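Local structure of Gp26 (Listeria phage P40, 4JZ5) at residues F113-E119 against V145-A151; L24-K30 against V44-R50; A66-D70 against C104-A109. The protein probably hydrolyses Listeria cell-wall peptidoglycan, as the catalytic domain of a phage endolysin belonging to glycosyl hydrolase family 25. All coordinates share one frame; numbering follows the deposited sequence.

Contact 1 of 3, residues F113-E119 against V145-A151; sequences FLFLDYE and VKVGLYA
Glu119 OE2 and Tyr150 OH are joined by two waters, each donating to both oxygens; water 1 lies 2.8 Å from Glu119 OE2. Tyr150 OH is also hydrogen-bonded to Gln193, so three partners fix the hydroxyl. Both carboxylates meet one edge of the tyrosine ring: Asp117 OD1 lies 3.3 Å from Tyr150 CD1, and Glu119 OE1 is 3.4 Å from Tyr150 CE1. Asp117 and Tyr150 run side by side because CG in each stands trans to its backbone N (chi1 173° and 165°), and the carboxylate is turned 62° from the ring plane. Five backbone hydrogen bonds make the strands a parallel pair, from Leu114 N to Lys146 O through Tyr118 N to Tyr150 O. Gly148 lets the Phe115 ring lie against bare backbone, with Phe115 CD1 3.6 Å from Gly148 CA. Lys146 CB sits over a face of the Phe113 ring. The face away from Phe115, Asp117 and Tyr150 carries Leu114, Val147, Leu116 and Leu149, with Leu116 CD2 4.0 Å from Leu149 CD1. The Asp-Tyr-Glu sequence matches the Asp-X-Glu motif of family 25 active sites. Strands 76-81 and 169-172 flank the pair, Trp170 meets Phe115 and Tyr150 edge-to-face, and helices 128-143 and 153-158 pack on the leucine side.

Contact 2 of 3, residues L24-K30 against V44-R50; sequences LVLDISK and VGFVVIR
Leu26 and Ile28 each use both their N-H and their C=O to bind the strand 46-50, the stagger expected of parallel neighbours. Their four bonds include Val48 N to Leu26 O and Ile28 N to Val48 O, both 2.9 Å. A fifth, Gly45 N to Leu24 O, is the shortest at 2.8 Å; it takes the carbonyl that Phe46 N might have used, and Phe46 N is buried without a partner in the model. Weaker CA-H...O contacts run between the same chains, the closest from Asp27 CA to Val48 O at 3.0 Å.

Apolar packing lies on two faces. On one, Ile28 CG1 stands between its own N and carbonyl carbon (chi1 62°) and touches Ile49 CG2 at 3.7 Å and Val47 CG1 at 3.9 Å; farther back, Leu26 CD1 meets Val44 CG2. On the other, Val25 CG2 lies beside Phe46 CB, and Asp27 presents CB to Val48 while its carboxylate turns away, OD1 binding Gln193 and Asn210.

The pair belongs to the family 25 barrel: strand 25-28 is bordered on its second edge by the antiparallel strand 206-211, strand 46-53 by strand 76-81, and helix 62-72 covers Val47 and Ile49.

Contact 3 of 3, residues A66-D70 against C104-A109; sequences AKGLD and CRQLGA
A Schellman motif ends helix 87-106, and the turn it makes rests against the side of helix 62-72. Gly108 takes a positive phi of 91°; Ala109 N reaches back to Cys104 O at 3.0 Å, and Gly108 N bonds to Arg105 O. Leu107, just before the glycine, and Ala109, just after it, both face helix 62-72.

The inner part of the interface is made of the small side chains of Ala66, Cys104 and Ala109. Ala66 CB touches Cys104 SG at 3.7 Å. One turn later Asp70 CB closes over Ala109 CB from the more exposed side, at 3.9 Å. Ala109 CB also lies near Ala66 O, so it sits between the two residues that face it from successive turns of helix 62-72. Nearer the surface, the aliphatic part of Lys67 crosses Leu107, with Lys67 CG 4.0 Å from Leu107 CD1.

The polar link is made through water. Asp70 holds CG opposite its backbone N (chi1 -174°), which lays the carboxylate alongside Ala109, with Asp70 CG 3.9 Å from Ala109 CA. There Asp70 OD2 accepts from two waters: water 3 also donates to Leu107 O at 2.8 Å, and water 4 to Gly108 O at 2.9 Å. Both waters thus tie one carboxylate oxygen to carbonyls of the capping turn, where two acceptors could not bond directly.

Beneath the small residues, Phe76 and Leu78 of strand 76-81 continue the apolar layer. Such packing between consecutive helices outside a barrel, each leading by a short loop into the next parallel strand, is a regular feature of beta/alpha-barrel folds.

How the contacts relate
The contacts follow one another along the chain in the order 2, 3, 1, each closing before the next opens. Contacts 1 and 2 are strand pairs of the same curved sheet, centred about 13 Å apart, with strand 76-81 between them; they meet inside the barrel, where Phe115 CD2 lies 3.8 Å from Val48 CG1. Contact 3 packs helices outside, its centre about 14 Å from that of contact 2, and Leu69 CD1 lies 3.5 Å from Ile49 CG2. Its centre is about 19 Å from that of contact 1, yet segment 104-109 leads almost directly into segment 113-119. Gln193 binds both Asp27 of contact 2 and Tyr150 of contact 1, tying the strand pairs together near the Asp-X-Glu sequence, probably at the active site.

Contact 1 of 3, residues F113-E119 against V145-A151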
loop_
_atom_site.group_PDB
_atom_site.type_symbol
_atom_site.label_atom_id
_atom_site.label_comp_id
_atom_site.label_asym_id
_atom_site.label_seq_id
_atom_site.Cartn_x
_atom_site.Cartn_y
_atom_site.Cartn_z
ATOM N N PHE A 113 -8.000 4.466 1.826
ATOM C CA PHE A 113 -6.991 4.844 0.843
ATOM C C PHE A 113 -6.646 3.597 0.055
ATOM O O PHE A 113 -6.668 2.490 0.606
ATOM C CB PHE A 113 -5.736 5.414 1.534
ATOM C CG PHE A 113 -5.165 6.634 0.867
ATOM C CD1 PHE A 113 -4.379 6.526 -0.276
ATOM C CD2 PHE A 113 -5.414 7.890 1.381
ATOM C CE1 PHE A 113 -3.852 7.658 -0.879
ATOM C CE2 PHE A 113 -4.884 9.015 0.787
ATOM C CZ PHE A 113 -4.108 8.904 -0.345
ATOM N N LEU A 114 -6.295 3.773 -1.214
ATOM C CA LEU A 114 -5.921 2.669 -2.078
ATOM C C LEU A 114 -4.594 2.987 -2.746
ATOM O O LEU A 114 -4.224 4.147 -2.878
ATOM C CB LEU A 114 -6.998 2.443 -3.147
ATOM C CG LEU A 114 -8.419 2.224 -2.618
ATOM C CD1 LEU A 114 -9.407 2.265 -3.761
ATOM C CD2 LEU A 114 -8.554 0.906 -1.868
ATOM N N PHE A 115 -3.868 1.944 -3.160
ATOM C CA PHE A 115 -2.556 2.125 -3.774
ATOM C C PHE A 115 -2.299 1.146 -4.903
ATOM O O PHE A 115 -2.681 -0.021 -4.845
ATOM C CB PHE A 115 -1.450 1.899 -2.742
ATOM C CG PHE A 115 -1.380 2.948 -1.689
ATOM C CD1 PHE A 115 -0.643 4.096 -1.905
ATOM C CD2 PHE A 115 -2.017 2.796 -0.485
ATOM C CE1 PHE A 115 -0.552 5.078 -0.940
ATOM C CE2 PHE A 115 -1.930 3.789 0.481
ATOM C CZ PHE A 115 -1.202 4.921 0.240
ATOM N N LEU A 116 -1.606 1.653 -5.920
ATOM C CA LEU A 116 -0.979 0.847 -6.944
ATOM C C LEU A 116 0.477 0.594 -6.536
ATOM O O LEU A 116 1.257 1.544 -6.400
ATOM C CB LEU A 116 -1.007 1.596 -8.273
ATOM C CG LEU A 116 -0.233 0.971 -9.425
ATOM C CD1 LEU A 116 -0.703 -0.440 -9.688
ATOM C CD2 LEU A 116 -0.378 1.809 -10.685
ATOM N N ASP A 117 0.837 -0.675 -6.352
ATOM C CA ASP A 117 2.217 -1.101 -6.089
ATOM C C ASP A 117 2.796 -1.575 -7.412
ATOM O O ASP A 117 2.380 -2.623 -7.951
ATOM C CB ASP A 117 2.156 -2.229 -5.043
ATOM C CG ASP A 117 3.482 -2.905 -4.765
ATOM O OD1 ASP A 117 4.406 -2.817 -5.574
ATOM O OD2 ASP A 117 3.581 -3.573 -3.715
ATOM N N TYR A 118 3.686 -0.767 -7.985
ATOM C CA TYR A 118 4.190 -1.020 -9.332
ATOM C C TYR A 118 5.692 -1.132 -9.260
ATOM O O TYR A 118 6.380 -0.095 -9.221
ATOM C CB TYR A 118 3.783 0.077 -10.340
ATOM C CG TYR A 118 3.967 -0.427 -11.749
ATOM C CD1 TYR A 118 2.987 -1.170 -12.371
ATOM C CD2 TYR A 118 5.154 -0.244 -12.424
ATOM C CE1 TYR A 118 3.175 -1.697 -13.632
ATOM C CE2 TYR A 118 5.349 -0.762 -13.689
ATOM C CZ TYR A 118 4.372 -1.504 -14.280
ATOM O OH TYR A 118 4.599 -2.020 -15.536
ATOM N N GLU A 119 6.202 -2.362 -9.225
ATOM C CA GLU A 119 7.627 -2.563 -9.000
ATOM C C GLU A 119 8.253 -3.626 -9.906
ATOM O O GLU A 119 9.414 -3.992 -9.726
ATOM C CB GLU A 119 7.858 -2.887 -7.532
ATOM C CG GLU A 119 7.258 -4.193 -7.083
ATOM C CD GLU A 119 7.389 -4.404 -5.562
ATOM O OE1 GLU A 119 6.481 -4.075 -4.786
ATOM O OE2 GLU A 119 8.428 -4.941 -5.119
ATOM N N VAL A 145 -12.344 7.074 -3.977
ATOM C CA VAL A 145 -11.372 6.977 -2.895
ATOM C C VAL A 145 -10.032 7.424 -3.452
ATOM O O VAL A 145 -9.743 7.226 -4.639
ATOM C CB VAL A 145 -11.309 5.526 -2.378
ATOM C CG1 VAL A 145 -10.247 5.354 -1.286
ATOM C CG2 VAL A 145 -12.671 5.107 -1.850
ATOM N N LYS A 146 -9.197 8.037 -2.619
ATOM C CA LYS A 146 -7.870 8.436 -3.071
ATOM C C LYS A 146 -6.998 7.225 -3.390
ATOM O O LYS A 146 -7.098 6.173 -2.748
ATOM C CB LYS A 146 -7.182 9.309 -2.032
ATOM C CG LYS A 146 -7.865 10.654 -1.842
ATOM C CD LYS A 146 -7.067 11.561 -0.934
ATOM C CE LYS A 146 -7.729 12.911 -0.741
ATOM N NZ LYS A 146 -7.811 13.701 -2.001
ATOM N N VAL A 147 -6.149 7.388 -4.393
ATOM C CA VAL A 147 -5.272 6.315 -4.850
ATOM C C VAL A 147 -3.865 6.863 -4.996
ATOM O O VAL A 147 -3.637 7.815 -5.745
ATOM C CB VAL A 147 -5.729 5.749 -6.205
ATOM C CG1 VAL A 147 -4.805 4.633 -6.658
ATOM C CG2 VAL A 147 -7.159 5.258 -6.128
ATOM N N GLY A 148 -2.922 6.232 -4.303
ATOM C CA GLY A 148 -1.521 6.569 -4.403
ATOM C C GLY A 148 -0.715 5.530 -5.166
ATOM O O GLY A 148 -1.263 4.577 -5.720
ATOM N N LEU A 149 0.602 5.746 -5.185
ATOM C CA LEU A 149 1.526 4.974 -5.997
ATOM C C LEU A 149 2.721 4.602 -5.138
ATOM O O LEU A 149 3.271 5.447 -4.443
ATOM C CB LEU A 149 1.978 5.801 -7.193
ATOM C CG LEU A 149 2.969 5.146 -8.148
ATOM C CD1 LEU A 149 2.406 3.906 -8.807
ATOM C CD2 LEU A 149 3.394 6.164 -9.199
ATOM N N TYR A 150 3.108 3.324 -5.218
ATOM C CA TYR A 150 4.249 2.781 -4.487
ATOM C C TYR A 150 5.260 2.173 -5.440
ATOM O O TYR A 150 4.904 1.412 -6.335
ATOM C CB TYR A 150 3.789 1.692 -3.506
ATOM C CG TYR A 150 4.900 0.823 -2.952
ATOM C CD1 TYR A 150 5.361 -0.292 -3.657
ATOM C CD2 TYR A 150 5.478 1.110 -1.721
ATOM C CE1 TYR A 150 6.361 -1.086 -3.161
ATOM C CE2 TYR A 150 6.491 0.320 -1.217
ATOM C CZ TYR A 150 6.925 -0.786 -1.938
ATOM O OH TYR A 150 7.922 -1.610 -1.477
ATOM N N ALA A 151 6.537 2.461 -5.171
ATOM C CA ALA A 151 7.653 1.727 -5.755
ATOM C C ALA A 151 8.901 2.046 -4.938
ATOM O O ALA A 151 8.924 2.980 -4.119
ATOM C CB ALA A 151 7.862 2.099 -7.214
HETATM O O HOH W 1 7.956 -4.400 -2.363
HETATM O O HOH W 2 9.712 -3.324 -3.016
#

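Contact 2 of 3, residues L24-K30 against V44-R50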
loop_
_atom_site.group_PDB
_atom_site.type_symbol
_atom_site.label_atom_id
_atom_site.label_comp_id
_atom_site.label_asym_id
_atom_site.label_seq_id
_atom_site.Cartn_x
_atom_site.Cartn_y
_atom_site.Cartn_z
ATOM N N LEU A 24 4.349 5.418 12.935
ATOM C CA LEU A 24 4.535 4.072 12.416
ATOM C C LEU A 24 3.305 3.626 11.638
ATOM O O LEU A 24 2.188 3.593 12.167
ATOM C CB LEU A 24 4.785 3.101 13.559
ATOM C CG LEU A 24 4.951 1.637 13.142
ATOM C CD1 LEU A 24 6.098 1.466 12.158
ATOM C CD2 LEU A 24 5.168 0.786 14.384
ATOM N N VAL A 25 3.519 3.293 10.372
ATOM C CA VAL A 25 2.499 2.743 9.499
ATOM C C VAL A 25 3.016 1.392 9.011
ATOM O O VAL A 25 4.169 1.281 8.619
ATOM C CB VAL A 25 2.255 3.703 8.301
ATOM C CG1 VAL A 25 1.400 3.030 7.231
ATOM C CG2 VAL A 25 1.639 5.015 8.796
ATOM N N LEU A 26 2.186 0.356 9.077
ATOM C CA LEU A 26 2.583 -0.958 8.583
ATOM C C LEU A 26 1.943 -1.254 7.250
ATOM O O LEU A 26 0.884 -0.718 6.936
ATOM C CB LEU A 26 2.147 -2.055 9.554
ATOM C CG LEU A 26 2.661 -1.967 10.979
ATOM C CD1 LEU A 26 2.179 -3.164 11.777
ATOM C CD2 LEU A 26 4.172 -1.839 11.002
ATOM N N ASP A 27 2.558 -2.139 6.479
ATOM C CA ASP A 27 1.838 -2.799 5.404
ATOM C C ASP A 27 2.017 -4.298 5.563
ATOM O O ASP A 27 3.096 -4.764 5.934
ATOM C CB ASP A 27 2.237 -2.278 4.010
ATOM C CG ASP A 27 3.688 -2.465 3.692
ATOM O OD1 ASP A 27 4.483 -1.558 3.973
ATOM O OD2 ASP A 27 4.008 -3.523 3.099
ATOM N N ILE A 28 0.935 -5.039 5.338
ATOM C CA ILE A 28 0.880 -6.475 5.564
ATOM C C ILE A 28 0.156 -7.159 4.411
ATOM O O ILE A 28 -0.558 -6.535 3.614
ATOM C CB ILE A 28 0.218 -6.828 6.920
ATOM C CG1 ILE A 28 -1.231 -6.338 6.961
ATOM C CG2 ILE A 28 1.024 -6.255 8.062
ATOM C CD1 ILE A 28 -1.989 -6.754 8.219
ATOM N N SER A 29 0.347 -8.471 4.354
ATOM C CA SER A 29 -0.194 -9.299 3.300
ATOM C C SER A 29 -0.315 -10.722 3.822
ATOM O O SER A 29 -0.251 -10.971 5.023
ATOM C CB SER A 29 0.730 -9.284 2.081
ATOM O OG SER A 29 1.924 -9.992 2.363
ATOM N N LYS A 30 -0.450 -11.667 2.909
ATOM C CA LYS A 30 -0.468 -13.074 3.295
ATOM C C LYS A 30 0.828 -13.498 3.983
ATOM O O LYS A 30 0.852 -14.531 4.657
ATOM C CB LYS A 30 -0.729 -13.966 2.076
ATOM C CG LYS A 30 0.391 -14.004 1.080
ATOM C CD LYS A 30 1.295 -15.187 1.327
ATOM C CE LYS A 30 1.505 -15.972 0.052
ATOM N NZ LYS A 30 2.183 -17.272 0.311
ATOM N N VAL A 44 0.808 1.843 16.194
ATOM C CA VAL A 44 0.618 1.882 14.750
ATOM C C VAL A 44 -0.529 2.804 14.400
ATOM O O VAL A 44 -1.629 2.652 14.933
ATOM C CB VAL A 44 0.340 0.480 14.200
ATOM C CG1 VAL A 44 0.042 0.537 12.704
ATOM C CG2 VAL A 44 1.514 -0.455 14.483
ATOM N N GLY A 45 -0.286 3.765 13.506
ATOM C CA GLY A 45 -1.309 4.732 13.143
ATOM C C GLY A 45 -2.205 4.361 11.974
ATOM O O GLY A 45 -3.291 4.912 11.822
ATOM N N PHE A 46 -1.721 3.471 11.114
ATOM C CA PHE A 46 -2.430 3.081 9.901
ATOM C C PHE A 46 -1.801 1.788 9.395
ATOM O O PHE A 46 -0.619 1.535 9.617
ATOM C CB PHE A 46 -2.269 4.171 8.831
ATOM C CG PHE A 46 -3.208 4.049 7.657
ATOM C CD1 PHE A 46 -4.519 4.474 7.775
ATOM C CD2 PHE A 46 -2.793 3.562 6.437
ATOM C CE1 PHE A 46 -5.408 4.387 6.704
ATOM C CE2 PHE A 46 -3.684 3.486 5.362
ATOM C CZ PHE A 46 -4.984 3.910 5.498
ATOM N N VAL A 47 -2.592 0.977 8.712
ATOM C CA VAL A 47 -2.112 -0.252 8.094
ATOM C C VAL A 47 -2.594 -0.303 6.652
ATOM O O VAL A 47 -3.751 -0.013 6.377
ATOM C CB VAL A 47 -2.608 -1.499 8.858
ATOM C CG1 VAL A 47 -2.148 -2.791 8.183
ATOM C CG2 VAL A 47 -2.131 -1.463 10.302
ATOM N N VAL A 48 -1.712 -0.671 5.730
ATOM C CA VAL A 48 -2.099 -0.949 4.355
ATOM C C VAL A 48 -2.022 -2.457 4.133
ATOM O O VAL A 48 -1.015 -3.076 4.452
ATOM C CB VAL A 48 -1.193 -0.240 3.332
ATOM C CG1 VAL A 48 -1.926 -0.143 1.989
ATOM C CG2 VAL A 48 -0.791 1.148 3.819
ATOM N N ILE A 49 -3.082 -3.058 3.600
ATOM C CA ILE A 49 -3.106 -4.490 3.376
ATOM C C ILE A 49 -3.137 -4.802 1.898
ATOM O O ILE A 49 -3.736 -4.080 1.101
ATOM C CB ILE A 49 -4.272 -5.194 4.108
ATOM C CG1 ILE A 49 -5.625 -4.891 3.480
ATOM C CG2 ILE A 49 -4.270 -4.808 5.575
ATOM C CD1 ILE A 49 -6.790 -5.517 4.210
ATOM N N ARG A 50 -2.494 -5.894 1.510
ATOM C CA ARG A 50 -2.459 -6.295 0.104
ATOM C C ARG A 50 -3.811 -6.830 -0.338
ATOM O O ARG A 50 -4.367 -7.718 0.308
ATOM C CB ARG A 50 -1.394 -7.358 -0.144
ATOM C CG ARG A 50 -1.144 -7.597 -1.632
ATOM C CD ARG A 50 0.084 -8.441 -1.901
ATOM N NE ARG A 50 -0.158 -9.842 -1.593
ATOM C CZ ARG A 50 0.710 -10.819 -1.830
ATOM N NH1 ARG A 50 1.888 -10.551 -2.378
ATOM N NH2 ARG A 50 0.395 -12.066 -1.518
#

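Contact 3 of 3, residues A66-D70 against C104-A109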
loop_
_atom_site.group_PDB
_atom_site.type_symbol
_atom_site.label_atom_id
_atom_site.label_comp_id
_atom_site.label_asym_id
_atom_site.label_seq_id
_atom_site.Cartn_x
_atom_site.Cartn_y
_atom_site.Cartn_z
ATOM N N ALA A 66 -8.742 -7.379 6.871
ATOM C CA ALA A 66 -9.748 -6.326 6.884
ATOM C C ALA A 66 -10.650 -6.447 8.109
ATOM O O ALA A 66 -10.924 -5.451 8.796
ATOM C CB ALA A 66 -10.579 -6.364 5.611
ATOM N N LYS A 67 -11.107 -7.657 8.384
ATOM C CA LYS A 67 -11.953 -7.885 9.545
ATOM C C LYS A 67 -11.207 -7.618 10.844
ATOM O O LYS A 67 -11.777 -7.096 11.804
ATOM C CB LYS A 67 -12.488 -9.312 9.552
ATOM C CG LYS A 67 -13.524 -9.569 8.482
ATOM C CD LYS A 67 -14.088 -10.974 8.535
ATOM C CE LYS A 67 -13.049 -12.020 8.220
ATOM N NZ LYS A 67 -13.648 -13.380 8.136
ATOM N N GLY A 68 -9.942 -8.014 10.905
ATOM C CA GLY A 68 -9.176 -7.840 12.126
ATOM C C GLY A 68 -8.914 -6.385 12.443
ATOM O O GLY A 68 -8.955 -5.959 13.602
ATOM N N LEU A 69 -8.615 -5.608 11.410
ATOM C CA LEU A 69 -8.369 -4.193 11.594
ATOM C C LEU A 69 -9.684 -3.466 11.916
ATOM O O LEU A 69 -9.728 -2.620 12.802
ATOM C CB LEU A 69 -7.700 -3.636 10.338
ATOM C CG LEU A 69 -6.323 -4.254 10.057
ATOM C CD1 LEU A 69 -5.881 -4.013 8.629
ATOM C CD2 LEU A 69 -5.273 -3.729 11.023
ATOM N N ASP A 70 -10.765 -3.836 11.242
ATOM C CA ASP A 70 -12.065 -3.247 11.538
ATOM C C ASP A 70 -12.488 -3.539 12.984
ATOM O O ASP A 70 -13.019 -2.662 13.671
ATOM C CB ASP A 70 -13.105 -3.783 10.560
ATOM C CG ASP A 70 -14.450 -3.116 10.712
ATOM O OD1 ASP A 70 -14.520 -1.874 10.851
ATOM O OD2 ASP A 70 -15.446 -3.842 10.690
ATOM N N CYS A 104 -14.147 -5.723 1.146
ATOM C CA CYS A 104 -13.966 -5.186 2.482
ATOM C C CYS A 104 -15.247 -4.526 2.974
ATOM O O CYS A 104 -15.672 -4.742 4.100
ATOM C CB CYS A 104 -12.830 -4.176 2.500
ATOM S SG CYS A 104 -11.194 -4.935 2.270
ATOM N N ARG A 105 -15.876 -3.721 2.121
ATOM C CA ARG A 105 -17.101 -3.041 2.525
ATOM C C ARG A 105 -18.240 -4.034 2.787
ATOM O O ARG A 105 -19.061 -3.809 3.674
ATOM C CB ARG A 105 -17.515 -1.985 1.494
ATOM C CG ARG A 105 -16.511 -0.855 1.339
ATOM C CD ARG A 105 -17.187 0.431 0.874
ATOM N NE ARG A 105 -18.089 0.931 1.906
ATOM C CZ ARG A 105 -19.402 1.085 1.788
ATOM N NH1 ARG A 105 -20.043 0.811 0.660
ATOM N NH2 ARG A 105 -20.065 1.515 2.838
ATOM N N GLN A 106 -18.294 -5.133 2.038
ATOM C CA GLN A 106 -19.279 -6.175 2.278
ATOM C C GLN A 106 -19.157 -6.752 3.685
ATOM O O GLN A 106 -20.156 -7.184 4.264
ATOM C CB GLN A 106 -19.141 -7.291 1.244
ATOM C CG GLN A 106 -20.144 -8.424 1.398
ATOM C CD GLN A 106 -21.464 -8.149 0.709
ATOM O OE1 GLN A 106 -21.529 -7.382 -0.253
ATOM N NE2 GLN A 106 -22.524 -8.785 1.192
ATOM N N LEU A 107 -17.945 -6.772 4.236
ATOM C CA LEU A 107 -17.702 -7.283 5.581
ATOM C C LEU A 107 -17.876 -6.199 6.635
ATOM O O LEU A 107 -17.649 -6.435 7.817
ATOM C CB LEU A 107 -16.299 -7.862 5.659
ATOM C CG LEU A 107 -16.074 -9.057 4.731
ATOM C CD1 LEU A 107 -14.588 -9.350 4.592
ATOM C CD2 LEU A 107 -16.825 -10.276 5.240
ATOM N N GLY A 108 -18.289 -5.010 6.201
ATOM C CA GLY A 108 -18.522 -3.888 7.096
ATOM C C GLY A 108 -17.314 -2.998 7.297
ATOM O O GLY A 108 -17.418 -1.986 7.996
ATOM N N ALA A 109 -16.182 -3.356 6.690
ATOM C CA ALA A 109 -14.963 -2.594 6.882
ATOM C C ALA A 109 -14.950 -1.410 5.914
ATOM O O ALA A 109 -15.715 -1.369 4.928
ATOM C CB ALA A 109 -13.763 -3.486 6.692
HETATM O O HOH W 3 -15.369 -6.335 9.495
HETATM O O HOH W 4 -17.992 -2.896 10.646
#